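Local coordinates for protein 1-pyrroline-5-carboxylate dehydrogenase (Thermus thermophilus, PDB 1UZB) that probably catalyses the NAD-dependent oxidation of glutamate semialdehyde, formed from 1-pyrroline-5-carboxylate, to glutamate, the closing step of proline breakdown, as a member of the aldehyde dehydrogenase family, at residues A[58-62]-A[395-399]; A[94-98]-A[198-202]; A[141-145]-A[191-196]. All coordinates share one frame; numbering follows the deposited sequence.

Contact 1 of 3, residues A[58-62]-A[395-399]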
loop_
_atom_site.group_PDB
_atom_site.type_symbol
_atom_site.label_atom_id
_atom_site.label_comp_id
_atom_site.label_asym_id
_atom_site.label_seq_id
_atom_site.Cartn_x
_atom_site.Cartn_y
_atom_site.Cartn_z
ATOM N N PRO A 58 36.461 32.965 -20.540
ATOM C CA PRO A 58 36.115 34.269 -19.958
ATOM C C PRO A 58 37.130 34.814 -18.958
ATOM O O PRO A 58 37.098 36.000 -18.623
ATOM C CB PRO A 58 34.742 34.021 -19.337
ATOM C CG PRO A 58 34.799 32.566 -18.957
ATOM C CD PRO A 58 35.475 31.936 -20.162
ATOM N N SER A 59 38.022 33.951 -18.481
ATOM C CA SER A 59 39.056 34.365 -17.539
ATOM C C SER A 59 40.268 34.928 -18.282
ATOM O O SER A 59 41.104 35.612 -17.694
ATOM C CB SER A 59 39.491 33.184 -16.666
ATOM O OG SER A 59 38.442 32.780 -15.801
ATOM N N ALA A 60 40.344 34.627 -19.574
ATOM C CA ALA A 60 41.428 35.081 -20.454
ATOM C C ALA A 60 40.874 34.897 -21.867
ATOM O O ALA A 60 41.223 33.941 -22.562
ATOM C CB ALA A 60 42.668 34.218 -20.250
ATOM N N PRO A 61 40.007 35.824 -22.310
ATOM C CA PRO A 61 39.371 35.781 -23.631
ATOM C C PRO A 61 40.225 35.670 -24.883
ATOM O O PRO A 61 39.685 35.500 -25.972
ATOM C CB PRO A 61 38.477 37.024 -23.627
ATOM C CG PRO A 61 39.203 37.961 -22.732
ATOM C CD PRO A 61 39.655 37.067 -21.603
ATOM N N SER A 62 41.542 35.762 -24.745
ATOM C CA SER A 62 42.415 35.627 -25.904
ATOM C C SER A 62 42.632 34.135 -26.151
ATOM O O SER A 62 43.123 33.731 -27.207
ATOM C CB SER A 62 43.761 36.314 -25.654
ATOM O OG SER A 62 44.455 35.710 -24.576
ATOM N N GLU A 395 42.427 41.017 -18.387
ATOM C CA GLU A 395 41.778 40.715 -19.655
ATOM C C GLU A 395 40.424 40.051 -19.415
ATOM O O GLU A 395 39.468 40.286 -20.154
ATOM C CB GLU A 395 42.671 39.789 -20.490
ATOM C CG GLU A 395 42.113 39.448 -21.862
ATOM C CD GLU A 395 43.060 38.596 -22.690
ATOM O OE1 GLU A 395 43.335 37.440 -22.295
ATOM O OE2 GLU A 395 43.530 39.087 -23.737
ATOM N N GLY A 396 40.355 39.223 -18.378
ATOM C CA GLY A 396 39.116 38.536 -18.048
ATOM C C GLY A 396 37.985 39.495 -17.721
ATOM O O GLY A 396 38.217 40.660 -17.408
ATOM N N TYR A 397 36.752 39.001 -17.783
ATOM C CA TYR A 397 35.579 39.829 -17.509
ATOM C C TYR A 397 35.280 39.840 -16.014
ATOM O O TYR A 397 34.219 39.395 -15.572
ATOM C CB TYR A 397 34.380 39.289 -18.292
ATOM C CG TYR A 397 34.687 39.056 -19.755
ATOM C CD1 TYR A 397 34.497 37.803 -20.335
ATOM C CD2 TYR A 397 35.182 40.086 -20.557
ATOM C CE1 TYR A 397 34.794 37.576 -21.679
ATOM C CE2 TYR A 397 35.480 39.869 -21.904
ATOM C CZ TYR A 397 35.283 38.613 -22.457
ATOM O OH TYR A 397 35.570 38.390 -23.786
ATOM N N PHE A 398 36.215 40.382 -15.243
ATOM C CA PHE A 398 36.089 40.428 -13.795
ATOM C C PHE A 398 35.366 41.657 -13.258
ATOM O O PHE A 398 35.771 42.793 -13.509
ATOM C CB PHE A 398 37.479 40.338 -13.163
ATOM C CG PHE A 398 38.269 39.137 -13.605
ATOM C CD1 PHE A 398 37.813 37.850 -13.338
ATOM C CD2 PHE A 398 39.470 39.293 -14.292
ATOM C CE1 PHE A 398 38.541 36.733 -13.749
ATOM C CE2 PHE A 398 40.204 38.184 -14.707
ATOM C CZ PHE A 398 39.738 36.903 -14.435
ATOM N N ILE A 399 34.294 41.412 -12.512
ATOM C CA ILE A 399 33.507 42.472 -11.896
ATOM C C ILE A 399 33.501 42.229 -10.390
ATOM O O ILE A 399 33.301 41.103 -9.932
ATOM C CB ILE A 399 32.054 42.473 -12.420
ATOM C CG1 ILE A 399 32.052 42.697 -13.932
ATOM C CG2 ILE A 399 31.253 43.566 -11.729
ATOM C CD1 ILE A 399 30.678 42.670 -14.563
#

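Contact 2 of 3, residues A[94-98]-A[198-202]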
loop_
_atom_site.group_PDB
_atom_site.type_symbol
_atom_site.label_atom_id
_atom_site.label_comp_id
_atom_site.label_asym_id
_atom_site.label_seq_id
_atom_site.Cartn_x
_atom_site.Cartn_y
_atom_site.Cartn_z
ATOM N N PRO A 94 10.646 -0.584 -24.608
ATOM C CA PRO A 94 10.006 -0.757 -23.303
ATOM C C PRO A 94 10.634 0.311 -22.408
ATOM O O PRO A 94 11.815 0.634 -22.565
ATOM C CB PRO A 94 10.437 -2.161 -22.890
ATOM C CG PRO A 94 10.532 -2.876 -24.205
ATOM C CD PRO A 94 11.212 -1.855 -25.097
ATOM N N GLN A 95 9.861 0.861 -21.479
ATOM C CA GLN A 95 10.404 1.895 -20.608
ATOM C C GLN A 95 11.632 1.394 -19.849
ATOM O O GLN A 95 12.585 2.145 -19.634
ATOM C CB GLN A 95 9.343 2.391 -19.622
ATOM C CG GLN A 95 9.826 3.542 -18.744
ATOM C CD GLN A 95 10.344 4.712 -19.561
ATOM O OE1 GLN A 95 9.607 5.310 -20.348
ATOM N NE2 GLN A 95 11.617 5.040 -19.384
ATOM N N GLU A 96 11.626 0.123 -19.457
ATOM C CA GLU A 96 12.764 -0.430 -18.730
ATOM C C GLU A 96 14.056 -0.312 -19.541
ATOM O O GLU A 96 15.135 -0.069 -18.984
ATOM C CB GLU A 96 12.511 -1.897 -18.371
ATOM C CG GLU A 96 11.463 -2.113 -17.278
ATOM C CD GLU A 96 10.034 -1.975 -17.770
ATOM O OE1 GLU A 96 9.115 -2.020 -16.922
ATOM O OE2 GLU A 96 9.821 -1.835 -18.992
ATOM N N ASP A 97 13.934 -0.477 -20.856
ATOM C CA ASP A 97 15.072 -0.384 -21.769
ATOM C C ASP A 97 15.574 1.054 -21.889
ATOM O O ASP A 97 16.781 1.304 -21.876
ATOM C CB ASP A 97 14.688 -0.910 -23.160
ATOM C CG ASP A 97 14.494 -2.417 -23.196
ATOM O OD1 ASP A 97 14.376 -3.048 -22.126
ATOM O OD2 ASP A 97 14.450 -2.972 -24.314
ATOM N N ARG A 98 14.651 2.004 -22.011
ATOM C CA ARG A 98 15.053 3.403 -22.114
ATOM C C ARG A 98 15.693 3.865 -20.809
ATOM O O ARG A 98 16.692 4.591 -20.816
ATOM C CB ARG A 98 13.850 4.295 -22.448
ATOM C CG ARG A 98 13.318 4.125 -23.873
ATOM C CD ARG A 98 12.358 5.251 -24.254
ATOM N NE ARG A 98 11.145 5.209 -23.445
ATOM C CZ ARG A 98 9.963 4.795 -23.889
ATOM N NH1 ARG A 98 9.813 4.399 -25.147
ATOM N NH2 ARG A 98 8.932 4.732 -23.058
ATOM N N VAL A 198 13.406 12.610 -23.465
ATOM C CA VAL A 198 13.906 11.393 -24.096
ATOM C C VAL A 198 13.609 10.132 -23.287
ATOM O O VAL A 198 13.305 9.084 -23.853
ATOM C CB VAL A 198 15.433 11.504 -24.343
ATOM C CG1 VAL A 198 16.028 10.145 -24.692
ATOM C CG2 VAL A 198 15.694 12.495 -25.468
ATOM N N ALA A 199 13.683 10.236 -21.965
ATOM C CA ALA A 199 13.442 9.088 -21.098
ATOM C C ALA A 199 12.103 8.410 -21.355
ATOM O O ALA A 199 12.009 7.177 -21.342
ATOM C CB ALA A 199 13.530 9.514 -19.638
ATOM N N VAL A 200 11.070 9.208 -21.597
ATOM C CA VAL A 200 9.744 8.658 -21.821
ATOM C C VAL A 200 9.375 8.409 -23.280
ATOM O O VAL A 200 8.212 8.139 -23.588
ATOM C CB VAL A 200 8.656 9.536 -21.154
ATOM C CG1 VAL A 200 8.842 9.523 -19.641
ATOM C CG2 VAL A 200 8.716 10.957 -21.696
ATOM N N GLY A 201 10.347 8.512 -24.184
ATOM C CA GLY A 201 10.057 8.209 -25.575
ATOM C C GLY A 201 10.089 9.299 -26.623
ATOM O O GLY A 201 9.816 9.025 -27.789
ATOM N N ASN A 202 10.397 10.531 -26.234
ATOM C CA ASN A 202 10.471 11.617 -27.206
ATOM C C ASN A 202 11.882 11.653 -27.781
ATOM O O ASN A 202 12.787 10.977 -27.282
ATOM C CB ASN A 202 10.187 12.959 -26.529
ATOM C CG ASN A 202 8.791 13.046 -25.960
ATOM O OD1 ASN A 202 7.822 13.258 -26.688
ATOM N ND2 ASN A 202 8.677 12.876 -24.647
#

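Contact 3 of 3, residues A[141-145]-A[191-196]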
loop_
_atom_site.group_PDB
_atom_site.type_symbol
_atom_site.label_atom_id
_atom_site.label_comp_id
_atom_site.label_asym_id
_atom_site.label_seq_id
_atom_site.Cartn_x
_atom_site.Cartn_y
_atom_site.Cartn_z
ATOM N N PHE A 141 19.940 14.497 -12.576
ATOM C CA PHE A 141 18.811 14.522 -13.506
ATOM C C PHE A 141 18.667 13.182 -14.223
ATOM O O PHE A 141 17.561 12.655 -14.352
ATOM C CB PHE A 141 18.980 15.629 -14.552
ATOM C CG PHE A 141 18.552 16.993 -14.085
ATOM C CD1 PHE A 141 19.374 18.093 -14.301
ATOM C CD2 PHE A 141 17.320 17.190 -13.467
ATOM C CE1 PHE A 141 18.980 19.374 -13.913
ATOM C CE2 PHE A 141 16.915 18.467 -13.076
ATOM C CZ PHE A 141 17.748 19.559 -13.299
ATOM N N ILE A 142 19.781 12.631 -14.693
ATOM C CA ILE A 142 19.739 11.360 -15.402
ATOM C C ILE A 142 19.245 10.236 -14.492
ATOM O O ILE A 142 18.349 9.478 -14.863
ATOM C CB ILE A 142 21.128 10.989 -15.961
ATOM C CG1 ILE A 142 21.630 12.091 -16.899
ATOM C CG2 ILE A 142 21.042 9.673 -16.714
ATOM C CD1 ILE A 142 23.075 11.907 -17.335
ATOM N N GLU A 143 19.826 10.139 -13.299
ATOM C CA GLU A 143 19.446 9.103 -12.342
ATOM C C GLU A 143 17.989 9.240 -11.902
ATOM O O GLU A 143 17.264 8.247 -11.799
ATOM C CB GLU A 143 20.347 9.171 -11.103
ATOM C CG GLU A 143 21.815 8.839 -11.335
ATOM C CD GLU A 143 22.079 7.348 -11.462
ATOM O OE1 GLU A 143 21.174 6.546 -11.164
ATOM O OE2 GLU A 143 23.207 6.976 -11.852
ATOM N N TYR A 144 17.564 10.475 -11.653
ATOM C CA TYR A 144 16.202 10.734 -11.210
ATOM C C TYR A 144 15.175 10.446 -12.300
ATOM O O TYR A 144 14.227 9.694 -12.077
ATOM C CB TYR A 144 16.061 12.187 -10.742
ATOM C CG TYR A 144 14.727 12.477 -10.092
ATOM C CD1 TYR A 144 14.526 12.259 -8.726
ATOM C CD2 TYR A 144 13.649 12.926 -10.851
ATOM C CE1 TYR A 144 13.280 12.485 -8.137
ATOM C CE2 TYR A 144 12.407 13.149 -10.277
ATOM C CZ TYR A 144 12.228 12.928 -8.923
ATOM O OH TYR A 144 10.992 13.157 -8.365
ATOM N N TYR A 145 15.359 11.036 -13.477
ATOM C CA TYR A 145 14.413 10.824 -14.569
ATOM C C TYR A 145 14.355 9.365 -15.032
ATOM O O TYR A 145 13.301 8.897 -15.461
ATOM C CB TYR A 145 14.734 11.763 -15.738
ATOM C CG TYR A 145 14.512 13.237 -15.430
ATOM C CD1 TYR A 145 15.275 14.218 -16.059
ATOM C CD2 TYR A 145 13.544 13.647 -14.506
ATOM C CE1 TYR A 145 15.092 15.570 -15.780
ATOM C CE2 TYR A 145 13.351 15.004 -14.213
ATOM C CZ TYR A 145 14.129 15.957 -14.852
ATOM O OH TYR A 145 13.975 17.292 -14.547
ATOM N N THR A 191 21.612 18.861 -19.808
ATOM C CA THR A 191 21.327 17.436 -19.676
ATOM C C THR A 191 19.889 17.143 -19.248
ATOM O O THR A 191 19.205 16.323 -19.868
ATOM C CB THR A 191 22.280 16.788 -18.662
ATOM O OG1 THR A 191 23.625 16.884 -19.145
ATOM C CG2 THR A 191 21.931 15.326 -18.457
ATOM N N GLY A 192 19.429 17.810 -18.193
ATOM C CA GLY A 192 18.079 17.581 -17.710
ATOM C C GLY A 192 16.990 17.844 -18.732
ATOM O O GLY A 192 16.047 17.058 -18.880
ATOM N N MET A 193 17.118 18.957 -19.445
ATOM C CA MET A 193 16.134 19.345 -20.448
ATOM C C MET A 193 16.041 18.367 -21.612
ATOM O O MET A 193 15.007 18.279 -22.278
ATOM C CB MET A 193 16.459 20.734 -20.992
ATOM C CG MET A 193 16.390 21.840 -19.963
ATOM S SD MET A 193 16.786 23.427 -20.710
ATOM C CE MET A 193 15.219 23.770 -21.395
ATOM N N ILE A 194 17.127 17.639 -21.852
ATOM C CA ILE A 194 17.191 16.658 -22.930
ATOM C C ILE A 194 16.737 15.268 -22.486
ATOM O O ILE A 194 15.847 14.672 -23.096
ATOM C CB ILE A 194 18.638 16.514 -23.471
ATOM C CG1 ILE A 194 19.089 17.816 -24.136
ATOM C CG2 ILE A 194 18.722 15.346 -24.450
ATOM C CD1 ILE A 194 20.549 17.814 -24.532
ATOM N N VAL A 195 17.338 14.758 -21.412
ATOM C CA VAL A 195 17.021 13.407 -20.966
ATOM C C VAL A 195 15.633 13.207 -20.378
ATOM O O VAL A 195 15.123 12.090 -20.394
ATOM C CB VAL A 195 18.100 12.861 -19.975
ATOM C CG1 VAL A 195 19.475 12.910 -20.632
ATOM C CG2 VAL A 195 18.097 13.651 -18.681
ATOM N N GLY A 196 15.016 14.267 -19.867
ATOM C CA GLY A 196 13.673 14.128 -19.325
ATOM C C GLY A 196 12.729 13.703 -20.440
ATOM O O GLY A 196 12.086 12.652 -20.360
#

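Contact 1 of 3, residues A[58-62]-A[395-399]
Tyr-397 and Pro-58 join two loops of the aldehyde dehydrogenase fold: the turn between strands 52-57 and 64-69, and the loop leading from strand 384-387 to strand 402-405. Tyr-397 is the centre of an inverse gamma turn, and its backbone N donates to Pro-58 O at 3.1 Å. This is the tight part of the contact. Gly-396 packs closely on the turn, its CA 3.3 Å from Pro-58 O and 3.6 Å from Ser-59 O. The Tyr-397 side chain has CG anti to its carbonyl carbon (chi1 -50°), which carries the ring along the prolines: CD1 lies 3.9 Å from Pro-58 CB, and the OH end reaches Pro-61 CB at 3.2 Å. Glu-395 closes on the same proline. Its chain runs out extended, with CG anti to the backbone N (chi1 -178°), and lies alongside the Pro-61 ring, the two side chains pointing opposite ways and Glu-395 CG only 3.4 Å from Pro-61 CG. Further along, Phe-398 CZ approaches Ser-59 O. Pro-362 touches Pro-58, Ser-59 and Phe-398, while Tyr-397 also leans on helix 366-379.

Only at the end of the Glu-395 side chain does the contact become looser and more polar. The carboxylate lies beside the exposed Ser-62, whose backbone N makes only a weak bond to it. The hydroxyl of that serine is also close, with Ser-62 OG 3.1 Å from Glu-395 OE1.

Contact 2 of 3, residues A[94-98]-A[198-202]
Arg-98 and Gln-95, from the first turn of helix 95-111, grip the end of helix 188-199, which closes in a Schellman motif with Gly-201, at positive phi, as its C-prime residue. Arg-98 and Ala-199 have the most surface buried here, followed by Gln-95, and the three meet at one atom, Ala-199 O. Gln-95 NE2 donates to Ala-199 O at 2.9 Å, and Arg-98 NE donates to the same Ala-199 O at 3.0 Å. The two donors come from opposite faces of the carbonyl plane, each about 40° out of it. The acceptor lies in the amide plane of Gln-95 but is tilted from that of the guanidinium. Two bonds thus satisfy a buried carbonyl at the helix terminus.

The two side chains are also tied to each other: Arg-98 NH2 donates to Gln-95 OE1 at 2.9 Å, nearly straight (168°) and in the guanidinium plane, which helps to fix the rotation of both groups. A bend at chi3 (-66°) brings the guanidinium over the terminating turn, where one face covers the peptide between Val-200 and Gly-201. Trp-90 supports the joint twice, accepting from Arg-98 NH1 through its O and donating to Val-198 O through its ring NE1. Ala-149 of helix 128-149 packs against Gln-95, Ala-199 and Val-200. Over the covered guanidinium face, Val-200 C lies 3.7 Å from Arg-98 CZ.

Contact 3 of 3, residues A[141-145]-A[191-196]
Phe-141 and Tyr-145, one helical turn apart on helix 128-149, both set their rings against the glycine-bearing side of helix 188-199. The short segments run nearly parallel, with a crossing angle of -27° and axes 9.4 Å apart at their closest. Each ring meets a different part of the partner helix. Phe-141 approaches Gly-192 obliquely, its CD1 3.7 Å from Gly-192 CA. Tyr-145 lies one turn further on. Its CD1 comes within 3.6 Å of Gly-196 CA and its CE1 lies 3.6 Å from Gly-192 O, both oblique to the ring, whereas Val-195 CG2 meets the ring at its edge, 3.9 Å from CD1. The two glycines thus let the aromatic side chains settle directly on the backbone.

Beside the rings the packing is aliphatic. Ile-142 and Thr-191 cross at about a right angle, and the threonine turns its methyl to the isoleucine, Thr-191 CG2 standing 3.6 Å from Ile-142 CG1. That choice follows from chi1 (-63°), which leaves OG1 beside the backbone N, where it bonds to Val-187 O in its own helix's lead-in.

The hydroxyl of Tyr-145 bonds to Gly-498 N, and its ring meets that of Tyr-502 with planes at about 15°. Around this pair of helices, helix 95-111 touches Ile-142 and Thr-191, helix 213-226 packs on Thr-191 and Val-195, and helix 500-504 touches Tyr-145.

Overall arrangement
Contacts 2 and 3 share helix 188-199 and have centres about 12 Å apart; Ala-199 CB packs on Tyr-145 O. Contact 3 joins the body of that helix to helix 128-149, and contact 2 joins its end to the start of helix 95-111, so three helices are linked beside the sheet containing strands 165-180 and 203-207. Contact 1 lies across the chain's centre from this helix cluster, about 42 Å from contact 2 and 32 Å from contact 3, centre to centre, and joins the loop between strands 52-57 and 64-69 to one more than 330 residues later. Along the chain its segments enclose both others, and those of contact 2 enclose contact 3.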